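Long-range contacts in glycosyl hydrolase (Bacteroides ovatus, PDB 3QC2), which is a bacterial glycosyl hydrolase-like protein of the beta-fructosidase clan, built largely of antiparallel beta-sheets in the manner of a five-bladed beta-propeller: residues 105-116 against 158-166; 8-16 against 299-307. One frame throughout, in Å; residues are numbered along the deposited sequence. Where two conformers were deposited one is given.

Contact 1: 105-116 against 158-166; sequences FYPDNDSQKELE and DWTKHGPAF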
loop_
_atom_site.group_PDB
_atom_site.type_symbol
_atom_site.label_atom_id
_atom_site.label_comp_id
_atom_site.label_asym_id
_atom_site.label_seq_id
_atom_site.Cartn_x
_atom_site.Cartn_y
_atom_site.Cartn_z
ATOM N N PHE A 105 2.022 8.766 -13.809
ATOM C CA PHE A 105 1.884 9.696 -12.709
ATOM C C PHE A 105 3.278 10.073 -12.228
ATOM O O PHE A 105 4.075 9.213 -11.893
ATOM C CB PHE A 105 1.050 9.063 -11.596
ATOM C CG PHE A 105 0.564 10.040 -10.564
ATOM C CD1 PHE A 105 -0.461 10.941 -10.874
ATOM C CD2 PHE A 105 1.102 10.044 -9.264
ATOM C CE1 PHE A 105 -0.934 11.868 -9.904
ATOM C CE2 PHE A 105 0.640 10.953 -8.294
ATOM C CZ PHE A 105 -0.385 11.867 -8.616
ATOM N N TYR A 106 3.562 11.370 -12.206
ATOM C CA TYR A 106 4.885 11.860 -11.848
ATOM C C TYR A 106 4.850 13.338 -11.440
ATOM O O TYR A 106 3.857 14.021 -11.679
ATOM C CB TYR A 106 5.813 11.676 -13.056
ATOM C CG TYR A 106 5.186 12.140 -14.370
ATOM C CD1 TYR A 106 5.315 13.458 -14.798
ATOM C CD2 TYR A 106 4.445 11.252 -15.175
ATOM C CE1 TYR A 106 4.739 13.893 -15.992
ATOM C CE2 TYR A 106 3.862 11.675 -16.364
ATOM C CZ TYR A 106 4.014 13.001 -16.770
ATOM O OH TYR A 106 3.448 13.437 -17.941
ATOM N N PRO A 107 5.929 13.830 -10.787
ATOM C CA PRO A 107 5.977 15.254 -10.460
ATOM C C PRO A 107 6.155 16.055 -11.747
ATOM O O PRO A 107 6.869 15.619 -12.656
ATOM C CB PRO A 107 7.205 15.372 -9.554
ATOM C CG PRO A 107 8.023 14.186 -9.864
ATOM C CD PRO A 107 7.082 13.101 -10.223
ATOM N N ASP A 108 5.517 17.209 -11.822
ATOM C CA ASP A 108 5.542 18.012 -13.025
ATOM C C ASP A 108 5.387 19.468 -12.639
ATOM O O ASP A 108 5.138 19.781 -11.459
ATOM C CB ASP A 108 4.371 17.553 -13.925
ATOM C CG ASP A 108 4.451 18.083 -15.340
ATOM O OD1 ASP A 108 5.364 18.887 -15.657
ATOM O OD2 ASP A 108 3.590 17.689 -16.151
ATOM N N ASN A 109 5.535 20.369 -13.611
ATOM C CA ASN A 109 5.373 21.796 -13.355
ATOM C C ASN A 109 3.872 22.127 -13.129
ATOM O O ASN A 109 3.240 22.825 -13.922
ATOM C CB ASN A 109 5.966 22.632 -14.502
ATOM C CG ASN A 109 6.103 24.129 -14.138
ATOM O OD1 ASN A 109 6.128 24.508 -12.945
ATOM N ND2 ASN A 109 6.206 24.974 -15.157
ATOM N N ASP A 110 3.333 21.613 -12.027
ATOM C CA ASP A 110 1.934 21.802 -11.666
ATOM C C ASP A 110 1.854 22.372 -10.248
ATOM O O ASP A 110 2.878 22.746 -9.674
ATOM C CB ASP A 110 1.159 20.462 -11.812
ATOM C CG ASP A 110 1.767 19.317 -10.971
ATOM O OD1 ASP A 110 2.428 19.598 -9.933
ATOM O OD2 ASP A 110 1.568 18.133 -11.362
ATOM N N SER A 111 0.651 22.430 -9.683
ATOM C CA SER A 111 0.450 23.007 -8.347
ATOM C C SER A 111 1.184 22.287 -7.169
ATOM O O SER A 111 1.358 22.882 -6.100
ATOM C CB SER A 111 -1.047 23.078 -8.034
ATOM O OG SER A 111 -1.622 21.781 -7.990
ATOM N N GLN A 112 1.611 21.032 -7.373
ATOM C CA GLN A 112 2.260 20.251 -6.297
ATOM C C GLN A 112 3.802 20.133 -6.415
ATOM O O GLN A 112 4.418 19.399 -5.644
ATOM C CB GLN A 112 1.650 18.843 -6.253
ATOM C CG GLN A 112 0.116 18.810 -6.273
ATOM C CD GLN A 112 -0.508 19.524 -5.099
ATOM O OE1 GLN A 112 -0.057 19.390 -3.973
ATOM N NE2 GLN A 112 -1.576 20.280 -5.359
ATOM N N LYS A 113 4.414 20.864 -7.354
ATOM C CA LYS A 113 5.876 20.779 -7.576
ATOM C C LYS A 113 6.729 20.880 -6.292
ATOM O O LYS A 113 7.652 20.081 -6.095
ATOM C CB LYS A 113 6.354 21.862 -8.580
ATOM C CG LYS A 113 7.905 21.868 -8.790
ATOM C CD LYS A 113 8.389 22.999 -9.715
ATOM C CE LYS A 113 9.969 23.039 -9.816
ATOM N NZ LYS A 113 10.651 23.102 -8.468
ATOM N N GLU A 114 6.420 21.860 -5.436
ATOM C CA GLU A 114 7.163 22.088 -4.165
ATOM C C GLU A 114 7.032 20.924 -3.210
ATOM O O GLU A 114 7.915 20.683 -2.381
ATOM C CB GLU A 114 6.650 23.363 -3.445
ATOM C CG GLU A 114 7.382 23.683 -2.090
ATOM C CD GLU A 114 6.719 24.784 -1.291
ATOM O OE1 GLU A 114 5.589 25.190 -1.633
ATOM O OE2 GLU A 114 7.339 25.242 -0.307
ATOM N N LEU A 115 5.910 20.207 -3.294
ATOM C CA LEU A 115 5.655 19.079 -2.387
ATOM C C LEU A 115 6.151 17.750 -2.941
ATOM O O LEU A 115 6.441 16.831 -2.171
ATOM C CB LEU A 115 4.157 18.960 -2.096
ATOM C CG LEU A 115 3.446 20.202 -1.602
ATOM C CD1 LEU A 115 1.976 19.870 -1.288
ATOM C CD2 LEU A 115 4.148 20.794 -0.373
ATOM N N GLU A 116 6.272 17.657 -4.274
ATOM C CA GLU A 116 6.644 16.403 -4.943
ATOM C C GLU A 116 8.037 16.340 -5.582
ATOM O O GLU A 116 8.427 15.279 -6.068
ATOM C CB GLU A 116 5.595 16.082 -6.013
ATOM C CG GLU A 116 4.208 15.873 -5.429
ATOM C CD GLU A 116 3.140 15.598 -6.468
ATOM O OE1 GLU A 116 3.432 15.611 -7.700
ATOM O OE2 GLU A 116 2.003 15.362 -6.045
ATOM N N ASP A 158 -5.080 9.358 -16.747
ATOM C CA ASP A 158 -5.196 10.817 -16.634
ATOM C C ASP A 158 -5.634 11.169 -15.222
ATOM O O ASP A 158 -6.826 11.128 -14.902
ATOM C CB ASP A 158 -6.198 11.334 -17.655
ATOM C CG ASP A 158 -5.801 10.986 -19.081
ATOM O OD1 ASP A 158 -4.578 10.981 -19.389
ATOM O OD2 ASP A 158 -6.706 10.723 -19.897
ATOM N N TRP A 159 -4.662 11.524 -14.382
ATOM C CA TRP A 159 -4.916 11.826 -12.958
ATOM C C TRP A 159 -5.032 13.300 -12.645
ATOM O O TRP A 159 -4.369 14.133 -13.271
ATOM C CB TRP A 159 -3.802 11.231 -12.108
ATOM C CG TRP A 159 -3.777 9.773 -12.171
ATOM C CD1 TRP A 159 -3.092 9.008 -13.057
ATOM C CD2 TRP A 159 -4.497 8.869 -11.325
ATOM N NE1 TRP A 159 -3.326 7.670 -12.807
ATOM C CE2 TRP A 159 -4.188 7.562 -11.749
ATOM C CE3 TRP A 159 -5.369 9.041 -10.241
ATOM C CZ2 TRP A 159 -4.722 6.428 -11.133
ATOM C CZ3 TRP A 159 -5.896 7.914 -9.626
ATOM C CH2 TRP A 159 -5.570 6.623 -10.076
ATOM N N THR A 160 -5.885 13.615 -11.662
ATOM C CA THR A 160 -6.063 14.974 -11.183
ATOM C C THR A 160 -5.513 15.026 -9.762
ATOM O O THR A 160 -5.985 14.307 -8.893
ATOM C CB THR A 160 -7.531 15.383 -11.154
ATOM O OG1 THR A 160 -8.102 15.207 -12.448
ATOM C CG2 THR A 160 -7.671 16.853 -10.729
ATOM N N LYS A 161 -4.504 15.870 -9.545
ATOM C CA LYS A 161 -3.877 16.011 -8.238
ATOM C C LYS A 161 -4.659 17.010 -7.402
ATOM O O LYS A 161 -4.864 18.156 -7.819
ATOM C CB LYS A 161 -2.436 16.479 -8.398
ATOM C CG LYS A 161 -1.555 15.541 -9.271
ATOM C CD LYS A 161 -0.114 16.042 -9.348
ATOM C CE LYS A 161 0.767 15.114 -10.163
ATOM N NZ LYS A 161 2.204 15.549 -10.161
ATOM N N HIS A 162 -5.097 16.580 -6.221
ATOM C CA HIS A 162 -5.875 17.436 -5.324
ATOM C C HIS A 162 -5.066 17.911 -4.108
ATOM O O HIS A 162 -5.589 18.637 -3.262
ATOM C CB HIS A 162 -7.125 16.695 -4.855
ATOM C CG HIS A 162 -8.029 16.270 -5.971
ATOM N ND1 HIS A 162 -8.987 17.102 -6.510
ATOM C CD2 HIS A 162 -8.129 15.095 -6.638
ATOM C CE1 HIS A 162 -9.634 16.461 -7.470
ATOM N NE2 HIS A 162 -9.131 15.241 -7.568
ATOM N N GLY A 163 -3.801 17.491 -4.017
ATOM C CA GLY A 163 -2.928 17.904 -2.919
ATOM C C GLY A 163 -3.065 17.055 -1.668
ATOM O O GLY A 163 -3.762 16.056 -1.672
ATOM N N PRO A 164 -2.366 17.450 -0.587
ATOM C CA PRO A 164 -2.392 16.731 0.683
ATOM C C PRO A 164 -3.812 16.436 1.188
ATOM O O PRO A 164 -4.680 17.303 1.134
ATOM C CB PRO A 164 -1.671 17.687 1.639
ATOM C CG PRO A 164 -0.759 18.461 0.786
ATOM C CD PRO A 164 -1.416 18.586 -0.554
ATOM N N ALA A 165 -4.022 15.214 1.683
ATOM C CA ALA A 165 -5.323 14.789 2.174
ATOM C C ALA A 165 -5.810 15.624 3.364
ATOM O O ALA A 165 -7.012 15.897 3.496
ATOM C CB ALA A 165 -5.281 13.273 2.556
ATOM N N PHE A 166 -4.874 16.044 4.212
ATOM C CA PHE A 166 -5.203 16.802 5.409
ATOM C C PHE A 166 -4.878 18.290 5.274
ATOM O O PHE A 166 -4.646 18.960 6.268
ATOM C CB PHE A 166 -4.447 16.221 6.615
ATOM C CG PHE A 166 -4.588 14.712 6.771
ATOM C CD1 PHE A 166 -5.837 14.104 6.741
ATOM C CD2 PHE A 166 -3.468 13.914 7.010
ATOM C CE1 PHE A 166 -5.964 12.735 6.898
ATOM C CE2 PHE A 166 -3.592 12.536 7.176
ATOM C CZ PHE A 166 -4.827 11.948 7.121
#

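Contact 2: 8-16 against 299-307; sequences ENKLPDWAF and ITRLDEPFF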
loop_
_atom_site.group_PDB
_atom_site.type_symbol
_atom_site.label_atom_id
_atom_site.label_comp_id
_atom_site.label_asym_id
_atom_site.label_seq_id
_atom_site.Cartn_x
_atom_site.Cartn_y
_atom_site.Cartn_z
ATOM N N GLU A 8 3.308 -24.504 12.153
ATOM C CA GLU A 8 2.018 -24.285 11.489
ATOM C C GLU A 8 1.471 -22.908 11.921
ATOM O O GLU A 8 1.341 -22.629 13.119
ATOM C CB GLU A 8 1.024 -25.408 11.838
ATOM C CG GLU A 8 -0.252 -25.414 10.977
ATOM N N ASN A 9 1.166 -22.060 10.938
ATOM C CA ASN A 9 0.683 -20.703 11.184
ATOM C C ASN A 9 -0.829 -20.626 10.925
ATOM O O ASN A 9 -1.270 -20.128 9.893
ATOM C CB ASN A 9 1.462 -19.718 10.274
ATOM C CG ASN A 9 1.211 -18.244 10.612
ATOM O OD1 ASN A 9 0.605 -17.915 11.618
ATOM N ND2 ASN A 9 1.711 -17.361 9.766
ATOM N N LYS A 10 -1.609 -21.139 11.878
ATOM C CA LYS A 10 -3.077 -21.171 11.760
ATOM C C LYS A 10 -3.657 -19.787 11.815
ATOM O O LYS A 10 -3.281 -18.987 12.666
ATOM C CB LYS A 10 -3.711 -22.031 12.884
ATOM C CG LYS A 10 -3.382 -23.516 12.811
ATOM C CD LYS A 10 -4.149 -24.325 13.883
ATOM N N LEU A 11 -4.574 -19.505 10.905
ATOM C CA LEU A 11 -5.236 -18.222 10.856
ATOM C C LEU A 11 -6.615 -18.319 11.489
ATOM O O LEU A 11 -7.285 -19.347 11.366
ATOM C CB LEU A 11 -5.402 -17.749 9.406
ATOM C CG LEU A 11 -4.149 -17.395 8.605
ATOM C CD1 LEU A 11 -4.519 -17.143 7.150
ATOM C CD2 LEU A 11 -3.439 -16.190 9.194
ATOM N N PRO A 12 -7.049 -17.246 12.175
ATOM C CA PRO A 12 -8.401 -17.235 12.705
ATOM C C PRO A 12 -9.402 -17.128 11.527
ATOM O O PRO A 12 -9.016 -16.672 10.425
ATOM C CB PRO A 12 -8.427 -15.983 13.577
ATOM C CG PRO A 12 -7.404 -15.098 13.002
ATOM C CD PRO A 12 -6.331 -15.988 12.463
ATOM N N ASP A 13 -10.663 -17.525 11.759
ATOM C CA ASP A 13 -11.689 -17.550 10.680
ATOM C C ASP A 13 -12.059 -16.185 10.058
ATOM O O ASP A 13 -12.726 -16.148 9.028
ATOM C CB ASP A 13 -12.968 -18.298 11.142
ATOM C CG ASP A 13 -13.698 -17.593 12.304
ATOM O OD1 ASP A 13 -13.309 -16.453 12.684
ATOM O OD2 ASP A 13 -14.669 -18.193 12.842
ATOM N N TRP A 14 -11.629 -15.084 10.674
ATOM C CA TRP A 14 -11.915 -13.726 10.121
ATOM C C TRP A 14 -10.838 -13.209 9.141
ATOM O O TRP A 14 -11.105 -12.334 8.327
ATOM C CB TRP A 14 -12.113 -12.706 11.255
ATOM C CG TRP A 14 -10.937 -12.585 12.188
ATOM C CD1 TRP A 14 -10.786 -13.198 13.407
ATOM C CD2 TRP A 14 -9.756 -11.804 11.985
ATOM N NE1 TRP A 14 -9.579 -12.843 13.969
ATOM C CE2 TRP A 14 -8.930 -11.990 13.115
ATOM C CE3 TRP A 14 -9.318 -10.962 10.966
ATOM C CZ2 TRP A 14 -7.696 -11.366 13.243
ATOM C CZ3 TRP A 14 -8.094 -10.351 11.093
ATOM C CH2 TRP A 14 -7.294 -10.554 12.222
ATOM N N ALA A 15 -9.630 -13.759 9.232
ATOM C CA ALA A 15 -8.497 -13.307 8.407
ATOM C C ALA A 15 -8.498 -13.872 6.979
ATOM O O ALA A 15 -9.071 -14.910 6.718
ATOM C CB ALA A 15 -7.167 -13.663 9.110
ATOM N N PHE A 16 -7.846 -13.141 6.069
ATOM C CA PHE A 16 -7.663 -13.570 4.681
ATOM C C PHE A 16 -6.401 -14.408 4.628
ATOM O O PHE A 16 -5.394 -14.061 5.268
ATOM C CB PHE A 16 -7.471 -12.358 3.742
ATOM C CG PHE A 16 -8.717 -11.532 3.532
ATOM C CD1 PHE A 16 -9.145 -10.630 4.501
ATOM C CD2 PHE A 16 -9.447 -11.637 2.352
ATOM C CE1 PHE A 16 -10.294 -9.859 4.304
ATOM C CE2 PHE A 16 -10.592 -10.866 2.150
ATOM C CZ PHE A 16 -11.013 -9.978 3.126
ATOM N N ILE A 299 -10.369 -4.702 17.636
ATOM C CA ILE A 299 -10.771 -5.985 18.220
ATOM C C ILE A 299 -9.534 -6.855 18.488
ATOM O O ILE A 299 -9.303 -7.273 19.621
ATOM C CB ILE A 299 -11.792 -6.759 17.340
ATOM C CG1 ILE A 299 -13.088 -5.968 17.204
ATOM C CG2 ILE A 299 -12.100 -8.114 17.953
ATOM C CD1 ILE A 299 -14.179 -6.687 16.373
ATOM N N THR A 300 -8.741 -7.107 17.448
ATOM C CA THR A 300 -7.553 -7.950 17.587
ATOM C C THR A 300 -6.657 -7.848 16.383
ATOM O O THR A 300 -7.011 -7.215 15.395
ATOM C CB THR A 300 -7.963 -9.436 17.752
ATOM O OG1 THR A 300 -6.800 -10.261 17.954
ATOM C CG2 THR A 300 -8.764 -9.922 16.494
ATOM N N ARG A 301 -5.469 -8.443 16.490
ATOM C CA ARG A 301 -4.534 -8.556 15.361
ATOM C C ARG A 301 -3.845 -9.908 15.438
ATOM O O ARG A 301 -3.873 -10.566 16.485
ATOM C CB ARG A 301 -3.495 -7.427 15.328
ATOM C CG ARG A 301 -2.682 -7.255 16.605
ATOM C CD ARG A 301 -1.600 -6.189 16.438
ATOM N NE ARG A 301 -1.370 -5.465 17.687
ATOM C CZ ARG A 301 -0.517 -4.448 17.840
ATOM N NH1 ARG A 301 0.254 -4.044 16.840
ATOM N NH2 ARG A 301 -0.426 -3.848 19.010
ATOM N N LEU A 302 -3.239 -10.324 14.324
ATOM C CA LEU A 302 -2.537 -11.580 14.266
ATOM C C LEU A 302 -1.245 -11.439 15.062
ATOM O O LEU A 302 -0.562 -10.425 14.963
ATOM C CB LEU A 302 -2.217 -11.967 12.820
ATOM C CG LEU A 302 -3.388 -12.131 11.855
ATOM C CD1 LEU A 302 -2.878 -12.429 10.473
ATOM C CD2 LEU A 302 -4.363 -13.234 12.319
ATOM N N ASP A 303 -0.939 -12.442 15.864
ATOM C CA ASP A 303 0.285 -12.460 16.663
ATOM C C ASP A 303 1.516 -12.842 15.835
ATOM O O ASP A 303 2.628 -12.580 16.235
ATOM C CB ASP A 303 0.125 -13.423 17.854
ATOM C CG ASP A 303 -0.896 -12.923 18.879
ATOM O OD1 ASP A 303 -1.184 -11.674 18.917
ATOM O OD2 ASP A 303 -1.412 -13.759 19.645
ATOM N N GLU A 304 1.287 -13.469 14.685
ATOM C CA GLU A 304 2.349 -13.890 13.771
ATOM C C GLU A 304 2.011 -13.333 12.391
ATOM O O GLU A 304 0.858 -13.265 12.038
ATOM C CB GLU A 304 2.393 -15.419 13.690
ATOM C CG GLU A 304 2.567 -16.122 15.026
ATOM C CD GLU A 304 3.944 -15.904 15.640
ATOM O OE1 GLU A 304 4.846 -15.397 14.940
ATOM O OE2 GLU A 304 4.130 -16.253 16.822
ATOM N N PRO A 305 3.023 -12.940 11.611
ATOM C CA PRO A 305 2.715 -12.445 10.285
ATOM C C PRO A 305 2.157 -13.589 9.407
ATOM O O PRO A 305 2.583 -14.738 9.546
ATOM C CB PRO A 305 4.067 -11.954 9.778
ATOM C CG PRO A 305 5.044 -12.796 10.475
ATOM C CD PRO A 305 4.470 -13.055 11.831
ATOM N N PHE A 306 1.187 -13.272 8.551
ATOM C CA PHE A 306 0.550 -14.288 7.669
ATOM C C PHE A 306 1.300 -14.442 6.372
ATOM O O PHE A 306 1.118 -15.423 5.673
ATOM C CB PHE A 306 -0.908 -13.918 7.364
ATOM C CG PHE A 306 -1.061 -12.787 6.381
ATOM C CD1 PHE A 306 -1.086 -11.448 6.817
ATOM C CD2 PHE A 306 -1.200 -13.050 5.012
ATOM C CE1 PHE A 306 -1.236 -10.390 5.899
ATOM C CE2 PHE A 306 -1.345 -12.006 4.097
ATOM C CZ PHE A 306 -1.362 -10.663 4.545
ATOM N N PHE A 307 2.131 -13.445 6.045
ATOM C CA PHE A 307 2.918 -13.435 4.817
ATOM C C PHE A 307 4.260 -12.769 5.113
ATOM O O PHE A 307 4.300 -11.673 5.656
ATOM C CB PHE A 307 2.158 -12.665 3.727
ATOM C CG PHE A 307 2.708 -12.854 2.346
ATOM C CD1 PHE A 307 2.356 -13.976 1.594
ATOM C CD2 PHE A 307 3.544 -11.906 1.775
ATOM C CE1 PHE A 307 2.853 -14.164 0.285
ATOM C CE2 PHE A 307 4.044 -12.087 0.468
ATOM C CZ PHE A 307 3.678 -13.238 -0.272
HETATM O O HOH W 1 -0.525 -15.331 11.215
#

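Contact 1: 105-116 against 158-166
The ring of Phe105 turns an edge toward the face of the Trp159 five-membered ring in an offset edge-to-face pair, with planes 71° apart and centroids separated by 5.2 Å. Phe105 CD1 also touches Trp159 CB at 3.6 Å. CG of Phe105 stands anti to the backbone N (chi1 -166°), which carries the ring across to 158-166, where the aliphatic part of Lys161 crosses the ring obliquely, in contact with CE1 and CZ. From there the lysine runs fully extended to its ammonium group. Three oxygens of 105-116 grip NZ: Tyr106 O at 2.7 Å, with NZ above the plane of that carbonyl, and the carboxylate oxygens Asp110 OD2 at 2.9 Å and Glu116 OE1 at 2.8 Å, each through its syn lone pair. Strand 160-164 is an edge strand of a four-stranded antiparallel sheet, arranged like a propeller blade, and the connection carrying the short helix 113-116 packs against it. An Asx turn, in which Asp110 OD1 accepts from Gln112 N, helps set the Asp110 carboxylate. Glu116 is positioned by Tyr138 and Gln140, both bonded to OE2, probably leaving OE1 well placed for the lysine. Farther along, the bent side chain of Gln112 lays OE1 3.4 Å from Gly163 CA, and Gln140 binds that same oxygen. Leu115 CD1 abuts the Pro164 ring at CD, 3.7 Å away.

Contact 2: 8-16 against 299-307
Leu302 reaches from 299-307 into the residues of 8-16, and its side chain can be followed outward. The bond to CB points neither toward 8-16 nor away from it, but the methyl end comes nearer; CG lies anti to the carbonyl carbon (chi1 -59°), and the two methyls then take different partners. CD1 meets Leu11 CD2 at 4.0 Å. CD2 presses on Pro12 CD at 3.4 Å, tighter than usual for two carbons, and also lies 3.9 Å from Trp14 CZ2, with Ala15 CB a little farther off. One face of the indole is covered in part by its own segment: Pro12 CG and Ala15 CB sit over it, toward the rim, within the type I turn from Pro12 to Ala15. Thr300 CG2 approaches the same CZ2 obliquely, while Leu11 CD2 reaches on to Phe306 CB. At the other end the contact turns polar. Asn9 ND2 donates to Pro305 O at 2.8 Å, the acceptor lying close to the amide plane, and it has a second acceptor in Asp361 O. A water donates to both Asn9 OD1 and Glu304 O, tying the amide to the backbone a second time. The irregular N-terminal segment thus lies along the end of strand 298-301 and the loop after it, with Trp14 reaching strand 260-268, Ala15 touching strand 283-290, and Phe306 touching strands 283-290 and 324-332.

How the contacts relate
Contacts 1 and 2 lie on opposite sides of the chain's centre, about 37 Å apart between centres. Both are partly buried and peripheral, each about 19 Å from the chain's centre. In contact 1 a loop with a short helix meets an edge strand of a four-stranded antiparallel sheet; in contact 2 an irregular N-terminal segment meets the end of a strand of the larger mixed sheet and the loop after it. The pairing of 105-116 with 158-166 is organised round one lysine ammonium and its two carboxylate partners, whereas 8-16 with 299-307 is mainly apolar, with amide and water bonds at one end. Contact 2 brings the N-terminal region to a segment 283 positions later; contact 1 spans 41 residues.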